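Local coordinates for protection of telomeres protein 1 (Schizosaccharomyces pombe, PDB 5USB) that binds single-stranded telomeric DNA through OB-fold domains such as this one, protecting the 3' overhang and regulating telomerase and telomere length, at residues 30-41 with 59-70. The protein carries 1 engineered substitution. Residues are numbered along the deposited sequence; the frame is centred on the assembly and turned at random.
Sequences NFTLYVTDYTEN and PFGRFSIRCILW. With nucleotides of chain B.
Tyr34 and Arg66, a non-hydrogen-bonded pair on neighbouring antiparallel strands, share one adenine: DA5 of chain B lies with C6 over a face of the Arg66 guanidinium and brings N3 to the edge of the Tyr34 ring, 3.6 Å from CE2. The two side chains run alongside each other, ring and guanidinium planes 83° apart, joined by a weak bond from Arg66 NE to Tyr34 OH (3.4 Å). In the conformer modelled here, a bend at chi3 (-69°) in Arg66 turns the guanidinium over the base, and its NH1 donates to a thymine O2 of the bound DNA. Just past Leu69, the indole of Trp70, as modelled, lies with one face against the base of G1 of chain B, while Asn30 CB packs over the opposite side, 4.0 Å from the five-membered ring's centroid. Buried Trp70 NE1 finds no hydrogen-bond partner. Six backbone bonds pair strand 31-36 with strand 65-69, and Leu33, Val35, Ile65, Cys67 and Leu69 fill the other face, Val35 CG2 meeting Ile65 CG2 at 3.6 Å. Ending strand 31-36, Thr36 OG1, anti to its own N (chi1 -174°), accepts from Tyr38 N at 2.9 Å, which closes an ST turn, while the hydroxyl donates to Phe63 O at 2.6 Å. A valine here would probably leave Tyr38 N without its acceptor, free the turn to shift, and cost Phe63 O a donor. Beyond the turn, Glu40 CB sits over a face of the Phe63 ring, and Asn41 N bonds Arg62 O at 3.0 Å. Strand 31-36 also pairs with 14-26, and 65-69 with 102-106; such a curled sheet, binding nucleotides through aromatic and arginine side chains, is characteristic of the OB-fold of telomeric single-stranded DNA-binding domains.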
ATOM      1  N   ASN A  30      14.420   6.232  -2.631  1.00 22.78           N
ATOM      2  CA  ASN A  30      13.343   5.304  -2.912  1.00 16.04           C
ATOM      3  C   ASN A  30      12.040   6.081  -3.102  1.00 14.24           C
ATOM      4  O   ASN A  30      12.004   7.304  -3.045  1.00 17.76           O
ATOM      5  CB  ASN A  30      13.200   4.268  -1.803  1.00 19.39           C
ATOM      6  CG  ASN A  30      13.049   4.895  -0.455  1.00 24.53           C
ATOM      7  OD1 ASN A  30      12.392   5.919  -0.302  1.00 23.77           O
ATOM      8  ND2 ASN A  30      13.691   4.309   0.530  1.00 24.10           N
ATOM      9  N   PHE A  31      10.973   5.345  -3.394  1.00 12.67           N
ATOM     10  CA  PHE A  31       9.635   5.913  -3.510  1.00 12.23           C
ATOM     11  C   PHE A  31       8.704   5.206  -2.523  1.00 13.33           C
ATOM     12  O   PHE A  31       8.721   3.966  -2.421  1.00 13.23           O
ATOM     13  CB  PHE A  31       9.105   5.721  -4.942  1.00 11.40           C
ATOM     14  CG  PHE A  31       7.771   6.322  -5.198  1.00 13.64           C
ATOM     15  CD1 PHE A  31       7.556   7.685  -5.060  1.00 14.10           C
ATOM     16  CD2 PHE A  31       6.734   5.536  -5.658  1.00 14.76           C
ATOM     17  CE1 PHE A  31       6.283   8.232  -5.348  1.00 15.06           C
ATOM     18  CE2 PHE A  31       5.504   6.070  -5.928  1.00 17.57           C
ATOM     19  CZ  PHE A  31       5.274   7.394  -5.765  1.00 13.94           C
ATOM     20  N   THR A  32       7.882   5.977  -1.810  1.00 10.67           N
ATOM     21  CA  THR A  32       7.042   5.393  -0.773  1.00 11.08           C
ATOM     22  C   THR A  32       5.585   5.632  -1.108  1.00 10.54           C
ATOM     23  O   THR A  32       5.216   6.720  -1.541  1.00 13.18           O
ATOM     24  CB  THR A  32       7.367   5.998   0.567  1.00 14.23           C
ATOM     25  OG1 THR A  32       8.736   5.732   0.875  1.00 18.89           O
ATOM     26  CG2 THR A  32       6.460   5.437   1.699  1.00 18.94           C
ATOM     27  N   LEU A  33       4.756   4.618  -0.894  1.00 12.38           N
ATOM     28  CA  LEU A  33       3.316   4.695  -1.039  1.00 12.39           C
ATOM     29  C   LEU A  33       2.675   4.325   0.287  1.00 12.51           C
ATOM     30  O   LEU A  33       3.190   3.490   1.011  1.00 14.86           O
ATOM     31  CB  LEU A  33       2.773   3.683  -2.103  1.00 15.03           C
ATOM     32  CG  LEU A  33       3.263   3.735  -3.526  1.00 20.18           C
ATOM     33  CD1 LEU A  33       2.790   2.460  -4.258  1.00 22.70           C
ATOM     34  CD2 LEU A  33       2.783   5.027  -4.213  1.00 17.97           C
ATOM     35  N   TYR A  34       1.562   4.961   0.609  1.00 10.34           N
ATOM     36  CA  TYR A  34       0.719   4.556   1.724  1.00 11.22           C
ATOM     37  C   TYR A  34      -0.618   4.194   1.116  1.00  9.97           C
ATOM     38  O   TYR A  34      -1.205   5.029   0.409  1.00 12.45           O
ATOM     39  CB  TYR A  34       0.537   5.687   2.744  1.00 11.85           C
ATOM     40  CG  TYR A  34       1.845   6.134   3.373  1.00 10.82           C
ATOM     41  CD1 TYR A  34       2.735   6.936   2.703  1.00 15.68           C
ATOM     42  CD2 TYR A  34       2.189   5.691   4.641  1.00 16.78           C
ATOM     43  CE1 TYR A  34       3.921   7.308   3.276  1.00 16.64           C
ATOM     44  CE2 TYR A  34       3.403   6.049   5.218  1.00 18.64           C
ATOM     45  CZ  TYR A  34       4.254   6.845   4.514  1.00 17.81           C
ATOM     46  OH  TYR A  34       5.455   7.213   5.092  1.00 23.74           O
ATOM     47  N   VAL A  35      -1.046   2.946   1.303  1.00 10.18           N
ATOM     48  CA  VAL A  35      -2.240   2.445   0.638  1.00 11.03           C
ATOM     49  C   VAL A  35      -3.199   1.810   1.631  1.00 10.58           C
ATOM     50  O   VAL A  35      -2.824   1.435   2.738  1.00 11.50           O
ATOM     51  CB  VAL A  35      -1.884   1.457  -0.475  1.00 10.53           C
ATOM     52  CG1 VAL A  35      -0.837   2.065  -1.365  1.00 11.45           C
ATOM     53  CG2 VAL A  35      -1.417   0.142   0.084  1.00 11.58           C
ATOM     54  N   THR A  36      -4.468   1.745   1.229  1.00 11.82           N
ATOM     55  CA  THR A  36      -5.536   1.213   2.060  1.00 10.80           C
ATOM     56  C   THR A  36      -6.562   0.497   1.200  1.00 10.18           C
ATOM     57  O   THR A  36      -6.765   0.859   0.036  1.00 12.80           O
ATOM     58  CB  THR A  36      -6.249   2.341   2.834  1.00 11.14           C
ATOM     59  OG1 THR A  36      -7.198   1.795   3.757  1.00 12.37           O
ATOM     60  CG2 THR A  36      -7.014   3.238   1.924  1.00 12.77           C
ATOM     61  N   ASP A  37      -7.242  -0.504   1.810  1.00 11.28           N
ATOM     62  CA  ASP A  37      -8.481  -0.992   1.209  1.00 14.03           C
ATOM     63  C   ASP A  37      -9.646  -0.812   2.173  1.00 15.71           C
ATOM     64  O   ASP A  37     -10.714  -1.425   1.988  1.00 16.23           O
ATOM     65  CB  ASP A  37      -8.348  -2.439   0.721  1.00 16.86           C
ATOM     66  CG  ASP A  37      -8.141  -3.430   1.818  1.00 13.17           C
ATOM     67  OD1 ASP A  37      -8.181  -3.046   3.006  1.00 16.01           O
ATOM     68  OD2 ASP A  37      -8.005  -4.650   1.489  1.00 17.95           O
ATOM     69  N   TYR A  38      -9.448   0.035   3.179  1.00 13.49           N
ATOM     70  CA  TYR A  38     -10.437   0.353   4.214  1.00 14.01           C
ATOM     71  C   TYR A  38     -10.800  -0.871   5.041  1.00 18.70           C
ATOM     72  O   TYR A  38     -11.937  -1.016   5.499  1.00 18.75           O
ATOM     73  CB  TYR A  38     -11.655   1.036   3.575  1.00 15.20           C
ATOM     74  CG  TYR A  38     -11.284   2.416   3.117  1.00 18.40           C
ATOM     75  CD1 TYR A  38     -11.230   3.447   4.041  1.00 20.57           C
ATOM     76  CD2 TYR A  38     -10.929   2.677   1.795  1.00 16.66           C
ATOM     77  CE1 TYR A  38     -10.867   4.706   3.683  1.00 21.82           C
ATOM     78  CE2 TYR A  38     -10.542   3.973   1.418  1.00 21.08           C
ATOM     79  CZ  TYR A  38     -10.517   4.960   2.401  1.00 18.41           C
ATOM     80  OH  TYR A  38     -10.165   6.260   2.113  1.00 28.34           O
ATOM     81  N   THR A  39      -9.834  -1.770   5.241  1.00 15.29           N
ATOM     82  CA  THR A  39      -9.934  -2.858   6.206  1.00 15.35           C
ATOM     83  C   THR A  39      -8.787  -2.704   7.201  1.00 17.72           C
ATOM     84  O   THR A  39      -7.696  -2.264   6.854  1.00 16.65           O
ATOM     85  CB  THR A  39      -9.936  -4.283   5.564  1.00 16.42           C
ATOM     86  OG1 THR A  39      -8.635  -4.606   5.057  1.00 17.40           O
ATOM     87  CG2 THR A  39     -10.985  -4.394   4.431  1.00 21.21           C
ATOM     88  N   GLU A  40      -9.053  -3.038   8.451  1.00 15.59           N
ATOM     89  CA  GLU A  40      -8.139  -2.783   9.567  1.00 12.14           C
ATOM     90  C   GLU A  40      -7.197  -3.947   9.795  1.00 14.13           C
ATOM     91  O   GLU A  40      -7.599  -5.100   9.678  1.00 16.41           O
ATOM     92  CB  GLU A  40      -8.974  -2.537  10.812  1.00 18.26           C
ATOM     93  CG  GLU A  40      -8.272  -2.069  12.006  1.00 19.52           C
ATOM     94  CD  GLU A  40      -9.260  -1.771  13.111  1.00 27.18           C
ATOM     95  OE1 GLU A  40     -10.465  -2.062  12.915  1.00 31.87           O
ATOM     96  OE2 GLU A  40      -8.842  -1.215  14.126  1.00 22.19           O
ATOM     97  N   ASN A  41      -5.931  -3.635  10.087  1.00 14.76           N
ATOM     98  CA  ASN A  41      -4.935  -4.641  10.423  1.00 14.75           C
ATOM     99  C   ASN A  41      -4.231  -4.254  11.705  1.00 14.67           C
ATOM    100  O   ASN A  41      -3.690  -3.157  11.803  1.00 13.89           O
ATOM    101  CB  ASN A  41      -3.919  -4.789   9.299  1.00 14.99           C
ATOM    102  CG  ASN A  41      -3.020  -5.984   9.469  1.00 16.80           C
ATOM    103  OD1 ASN A  41      -2.351  -6.144  10.482  1.00 17.43           O
ATOM    104  ND2 ASN A  41      -2.977  -6.818   8.457  1.00 16.83           N
ATOM    105  N   PRO A  59      -7.555   7.392   6.016  0.56 13.78           N
ATOM    106  CA  PRO A  59      -8.301   6.931   7.184  0.56 13.89           C
ATOM    107  C   PRO A  59      -7.459   6.986   8.462  0.56 14.63           C
ATOM    108  O   PRO A  59      -6.246   6.938   8.392  0.56 12.34           O
ATOM    109  CB  PRO A  59      -8.648   5.498   6.811  0.56 15.16           C
ATOM    110  CG  PRO A  59      -7.546   5.089   5.915  0.56 13.23           C
ATOM    111  CD  PRO A  59      -7.238   6.287   5.106  0.56 12.17           C
ATOM    112  N   PHE A  60      -8.103   7.053   9.628  1.00 14.45           N
ATOM    113  CA  PHE A  60      -7.378   7.106  10.886  1.00 13.76           C
ATOM    114  C   PHE A  60      -7.376   5.737  11.555  1.00 12.12           C
ATOM    115  O   PHE A  60      -8.181   4.858  11.224  1.00 15.35           O
ATOM    116  CB  PHE A  60      -7.980   8.189  11.801  1.00 11.76           C
ATOM    117  CG  PHE A  60      -7.847   9.563  11.203  1.00 12.30           C
ATOM    118  CD1 PHE A  60      -6.603  10.144  11.100  1.00 12.67           C
ATOM    119  CD2 PHE A  60      -8.930  10.218  10.648  1.00 16.74           C
ATOM    120  CE1 PHE A  60      -6.431  11.391  10.508  1.00 12.66           C
ATOM    121  CE2 PHE A  60      -8.754  11.463  10.061  1.00 17.38           C
ATOM    122  CZ  PHE A  60      -7.492  12.024   9.982  1.00 16.19           C
ATOM    123  N   GLY A  61      -6.433   5.546  12.489  1.00 12.15           N
ATOM    124  CA  GLY A  61      -6.237   4.231  13.052  1.00 12.56           C
ATOM    125  C   GLY A  61      -5.459   3.348  12.101  1.00 12.37           C
ATOM    126  O   GLY A  61      -4.757   3.854  11.232  1.00 11.79           O
ATOM    127  N   ARG A  62      -5.546   2.030  12.337  1.00 12.68           N
ATOM    128  CA  ARG A  62      -4.672   1.027  11.707  1.00 10.76           C
ATOM    129  C   ARG A  62      -5.268   0.510  10.397  1.00 14.19           C
ATOM    130  O   ARG A  62      -5.584  -0.665  10.253  1.00 12.60           O
ATOM    131  CB  ARG A  62      -4.398  -0.126  12.665  1.00 13.48           C
ATOM    132  CG  ARG A  62      -3.871   0.275  14.008  1.00 14.17           C
ATOM    133  CD  ARG A  62      -3.456  -0.963  14.753  1.00 16.79           C
ATOM    134  NE  ARG A  62      -3.040  -0.802  16.155  1.00 16.55           N
ATOM    135  CZ  ARG A  62      -1.787  -0.822  16.576  1.00 19.29           C
ATOM    136  NH1 ARG A  62      -0.786  -0.894  15.699  1.00 19.72           N
ATOM    137  NH2 ARG A  62      -1.531  -0.773  17.889  1.00 19.80           N
ATOM    138  N   PHE A  63      -5.380   1.418   9.420  1.00 11.78           N
ATOM    139  CA  PHE A  63      -6.070   1.135   8.167  1.00 11.94           C
ATOM    140  C   PHE A  63      -5.217   1.284   6.911  1.00 12.63           C
ATOM    141  O   PHE A  63      -5.730   1.034   5.820  1.00 13.62           O
ATOM    142  CB  PHE A  63      -7.314   2.038   8.018  1.00 14.82           C
ATOM    143  CG  PHE A  63      -8.520   1.550   8.798  1.00 12.19           C
ATOM    144  CD1 PHE A  63      -8.679   1.826  10.152  1.00 15.57           C
ATOM    145  CD2 PHE A  63      -9.506   0.818   8.156  1.00 15.46           C
ATOM    146  CE1 PHE A  63      -9.773   1.348  10.828  1.00 16.03           C
ATOM    147  CE2 PHE A  63     -10.599   0.368   8.839  1.00 19.83           C
ATOM    148  CZ  PHE A  63     -10.723   0.622  10.147  1.00 16.21           C
ATOM    149  N   SER A  64      -3.956   1.675   7.022  1.00 11.38           N
ATOM    150  CA  SER A  64      -3.105   1.867   5.848  1.00 10.59           C
ATOM    151  C   SER A  64      -1.746   1.220   6.078  1.00 11.54           C
ATOM    152  O   SER A  64      -1.268   1.105   7.211  1.00 13.64           O
ATOM    153  CB  SER A  64      -2.918   3.362   5.544  1.00 14.11           C
ATOM    154  OG  SER A  64      -4.179   3.955   5.398  1.00 14.96           O
ATOM    155  N   ILE A  65      -1.098   0.815   4.984  1.00 11.81           N
ATOM    156  CA  ILE A  65       0.224   0.188   5.031  1.00 12.78           C
ATOM    157  C   ILE A  65       1.195   0.993   4.165  1.00 12.02           C
ATOM    158  O   ILE A  65       0.830   1.467   3.089  1.00 12.46           O
ATOM    159  CB  ILE A  65       0.187  -1.289   4.590  1.00 13.38           C
ATOM    160  CG1 ILE A  65       1.548  -1.932   4.886  1.00 13.41           C
ATOM    161  CG2 ILE A  65      -0.203  -1.461   3.110  1.00 11.74           C
ATOM    162  CD1 ILE A  65       1.555  -3.434   4.762  1.00 17.10           C
ATOM    163  N   ARG A  66       2.405   1.171   4.668  1.00 11.45           N
ATOM    164  CA  ARG A  66       3.487   1.815   3.932  0.60 12.60           C
ATOM    165  C   ARG A  66       4.141   0.807   3.005  1.00 11.38           C
ATOM    166  O   ARG A  66       4.424  -0.309   3.423  1.00 12.40           O
ATOM    167  CB  ARG A  66       4.534   2.359   4.904  0.60 15.70           C
ATOM    168  CG  ARG A  66       5.840   2.798   4.267  0.60 18.36           C
ATOM    169  CD  ARG A  66       6.889   3.032   5.366  0.60 19.03           C
ATOM    170  NE  ARG A  66       6.591   4.195   6.175  0.60 22.92           N
ATOM    171  CZ  ARG A  66       7.030   4.383   7.414  0.60 20.12           C
ATOM    172  NH1 ARG A  66       7.796   3.477   8.009  0.60 20.39           N
ATOM    173  NH2 ARG A  66       6.697   5.487   8.054  0.60 24.37           N
ATOM    174  N   CYS A  67       4.384   1.203   1.756  1.00 12.12           N
ATOM    175  CA  CYS A  67       5.079   0.354   0.786  1.00 12.73           C
ATOM    176  C   CYS A  67       6.325   1.115   0.382  1.00 11.95           C
ATOM    177  O   CYS A  67       6.215   2.265  -0.042  1.00 13.30           O
ATOM    178  CB  CYS A  67       4.209   0.047  -0.439  1.00 14.09           C
ATOM    179  SG  CYS A  67       2.567  -0.604  -0.024  1.00 17.22           S
ATOM    180  N   ILE A  68       7.503   0.472   0.487  1.00 13.29           N
ATOM    181  CA  ILE A  68       8.760   1.065   0.047  1.00 13.94           C
ATOM    182  C   ILE A  68       9.209   0.406  -1.247  1.00 13.34           C
ATOM    183  O   ILE A  68       9.328  -0.820  -1.318  1.00 14.36           O
ATOM    184  CB  ILE A  68       9.864   0.939   1.109  1.00 16.49           C
ATOM    185  CG1 ILE A  68       9.353   1.435   2.456  1.00 20.55           C
ATOM    186  CG2 ILE A  68      11.134   1.691   0.637  1.00 18.45           C
ATOM    187  CD1 ILE A  68       9.043   2.841   2.463  1.00 22.61           C
ATOM    188  N   LEU A  69       9.464   1.240  -2.270  1.00 14.47           N
ATOM    189  CA  LEU A  69       9.816   0.781  -3.604  1.00 14.12           C
ATOM    190  C   LEU A  69      11.234   1.230  -3.924  1.00 12.89           C
ATOM    191  O   LEU A  69      11.543   2.418  -3.814  1.00 13.04           O
ATOM    192  CB  LEU A  69       8.847   1.352  -4.638  1.00 12.60           C
ATOM    193  CG  LEU A  69       7.478   0.668  -4.811  1.00 14.75           C
ATOM    194  CD1 LEU A  69       6.610   0.709  -3.582  1.00 19.03           C
ATOM    195  CD2 LEU A  69       6.692   1.271  -5.995  1.00 14.99           C
ATOM    196  N   TRP A  70      12.096   0.284  -4.294  0.56 15.35           N
ATOM    197  CA  TRP A  70      13.471   0.595  -4.658  0.56 16.05           C
ATOM    198  C   TRP A  70      13.732   0.303  -6.127  0.56 13.88           C
ATOM    199  O   TRP A  70      13.014  -0.460  -6.775  0.56 15.15           O
ATOM    200  CB  TRP A  70      14.459  -0.228  -3.836  0.56 19.49           C
ATOM    201  CG  TRP A  70      14.764   0.301  -2.474  0.56 22.08           C
ATOM    202  CD1 TRP A  70      15.600   1.340  -2.161  0.56 20.75           C
ATOM    203  CD2 TRP A  70      14.285  -0.214  -1.239  0.56 21.34           C
ATOM    204  NE1 TRP A  70      15.659   1.510  -0.813  0.56 21.09           N
ATOM    205  CE2 TRP A  70      14.856   0.564  -0.217  0.56 22.38           C
ATOM    206  CE3 TRP A  70      13.419  -1.262  -0.893  0.56 20.85           C
ATOM    207  CZ2 TRP A  70      14.589   0.341   1.121  0.56 24.17           C
ATOM    208  CZ3 TRP A  70      13.159  -1.475   0.434  0.56 24.76           C
ATOM    209  CH2 TRP A  70      13.747  -0.680   1.430  0.56 26.03           C
TER
ATOM    210  O5'   G B   1      20.008  -3.719   4.359  1.00 51.79           O
ATOM    211  C5'   G B   1      19.168  -2.850   3.599  1.00 52.74           C
ATOM    212  C4'   G B   1      19.934  -1.599   3.274  1.00 55.11           C
ATOM    213  O4'   G B   1      20.121  -1.487   1.848  1.00 58.54           O
ATOM    214  C3'   G B   1      19.271  -0.301   3.664  1.00 54.50           C
ATOM    215  O3'   G B   1      20.344   0.581   3.799  1.00 63.09           O
ATOM    216  C2'   G B   1      18.399   0.031   2.447  1.00 51.12           C
ATOM    217  O2'   G B   1      18.120   1.353   2.035  1.00 45.93           O
ATOM    218  C1'   G B   1      19.164  -0.603   1.303  1.00 46.73           C
ATOM    219  N9    G B   1      18.286  -1.383   0.455  1.00 33.60           N
ATOM    220  C8    G B   1      17.493  -2.437   0.829  1.00 34.42           C
ATOM    221  N7    G B   1      16.871  -2.990  -0.174  1.00 32.84           N
ATOM    222  C5    G B   1      17.303  -2.273  -1.278  1.00 33.16           C
ATOM    223  C6    G B   1      16.968  -2.412  -2.643  1.00 22.95           C
ATOM    224  O6    G B   1      16.218  -3.229  -3.160  1.00 28.19           O
ATOM    225  N1    G B   1      17.614  -1.464  -3.429  1.00 26.99           N
ATOM    226  C2    G B   1      18.465  -0.499  -2.956  1.00 28.07           C
ATOM    227  N2    G B   1      18.980   0.334  -3.864  1.00 32.37           N
ATOM    228  N3    G B   1      18.789  -0.361  -1.681  1.00 33.84           N
ATOM    229  C4    G B   1      18.173  -1.275  -0.903  1.00 30.44           C
ATOM    230  P    DA B   5       6.638   9.633  12.931  1.00 29.82           P
ATOM    231  OP1  DA B   5       7.275  10.926  13.038  1.00 26.20           O
ATOM    232  OP2  DA B   5       6.267   8.866  14.091  1.00 37.51           O
ATOM    233  O5'  DA B   5       5.324   9.834  12.072  1.00 24.26           O
ATOM    234  C5'  DA B   5       5.367  10.595  10.881  1.00 21.27           C
ATOM    235  C4'  DA B   5       4.123  10.308  10.084  1.00 18.09           C
ATOM    236  O4'  DA B   5       4.194   8.962   9.580  1.00 19.08           O
ATOM    237  C3'  DA B   5       2.834  10.377  10.896  1.00 21.61           C
ATOM    238  O3'  DA B   5       1.764  10.883  10.097  1.00 23.43           O
ATOM    239  C2'  DA B   5       2.626   8.935  11.319  1.00 18.34           C
ATOM    240  C1'  DA B   5       3.183   8.155  10.145  1.00 19.02           C
ATOM    241  N9   DA B   5       3.798   6.881  10.485  1.00 19.68           N
ATOM    242  C8   DA B   5       4.709   6.641  11.477  1.00 18.38           C
ATOM    243  N7   DA B   5       5.132   5.406  11.516  1.00 20.74           N
ATOM    244  C5   DA B   5       4.499   4.804  10.441  1.00 17.84           C
ATOM    245  C6   DA B   5       4.537   3.501   9.935  1.00 20.33           C
ATOM    246  N6   DA B   5       5.280   2.528  10.457  1.00 22.13           N
ATOM    247  N1   DA B   5       3.767   3.223   8.863  1.00 18.55           N
ATOM    248  C2   DA B   5       3.017   4.196   8.346  1.00 19.45           C
ATOM    249  N3   DA B   5       2.904   5.459   8.727  1.00 17.03           N
ATOM    250  C4   DA B   5       3.681   5.704   9.792  1.00 19.87           C
ATOM    251  P    DG B   2      20.656   1.208   5.185  1.00 73.77           P
ATOM    252  OP1  DG B   2      21.911   1.972   5.039  1.00 69.03           O
ATOM    253  OP2  DG B   2      20.521   0.176   6.219  1.00 58.58           O
ATOM    254  O5'  DG B   2      19.484   2.263   5.376  1.00 57.60           O
ATOM    255  C5'  DG B   2      19.372   3.385   4.506  1.00 43.41           C
ATOM    256  C4'  DG B   2      18.011   4.009   4.689  1.00 49.59           C
ATOM    257  O4'  DG B   2      17.004   3.327   3.918  1.00 46.69           O
ATOM    258  C3'  DG B   2      17.484   3.949   6.112  1.00 43.91           C
ATOM    259  O3'  DG B   2      18.094   5.025   6.797  1.00 40.58           O
ATOM    260  C2'  DG B   2      15.994   4.141   5.892  1.00 39.84           C
ATOM    261  C1'  DG B   2      15.745   3.409   4.587  1.00 37.11           C
ATOM    262  N9   DG B   2      15.242   2.053   4.738  1.00 31.23           N
ATOM    263  C8   DG B   2      15.982   0.913   4.598  1.00 32.82           C
ATOM    264  N7   DG B   2      15.291  -0.176   4.776  1.00 35.92           N
ATOM    265  C5   DG B   2      14.022   0.276   5.091  1.00 27.38           C
ATOM    266  C6   DG B   2      12.848  -0.450   5.403  1.00 28.50           C
ATOM    267  O6   DG B   2      12.690  -1.669   5.436  1.00 32.25           O
ATOM    268  N1   DG B   2      11.781   0.398   5.678  1.00 34.20           N
ATOM    269  C2   DG B   2      11.835   1.768   5.626  1.00 33.43           C
ATOM    270  N2   DG B   2      10.701   2.411   5.898  1.00 36.26           N
ATOM    271  N3   DG B   2      12.928   2.456   5.340  1.00 36.82           N
ATOM    272  C4   DG B   2      13.976   1.651   5.081  1.00 29.74           C
TER
HETATM  273  O   HOH W   1      -6.461  -1.279   4.563  1.00 15.14           O
HETATM  274  O   HOH W   2      -7.639   1.201  14.182  1.00 14.87           O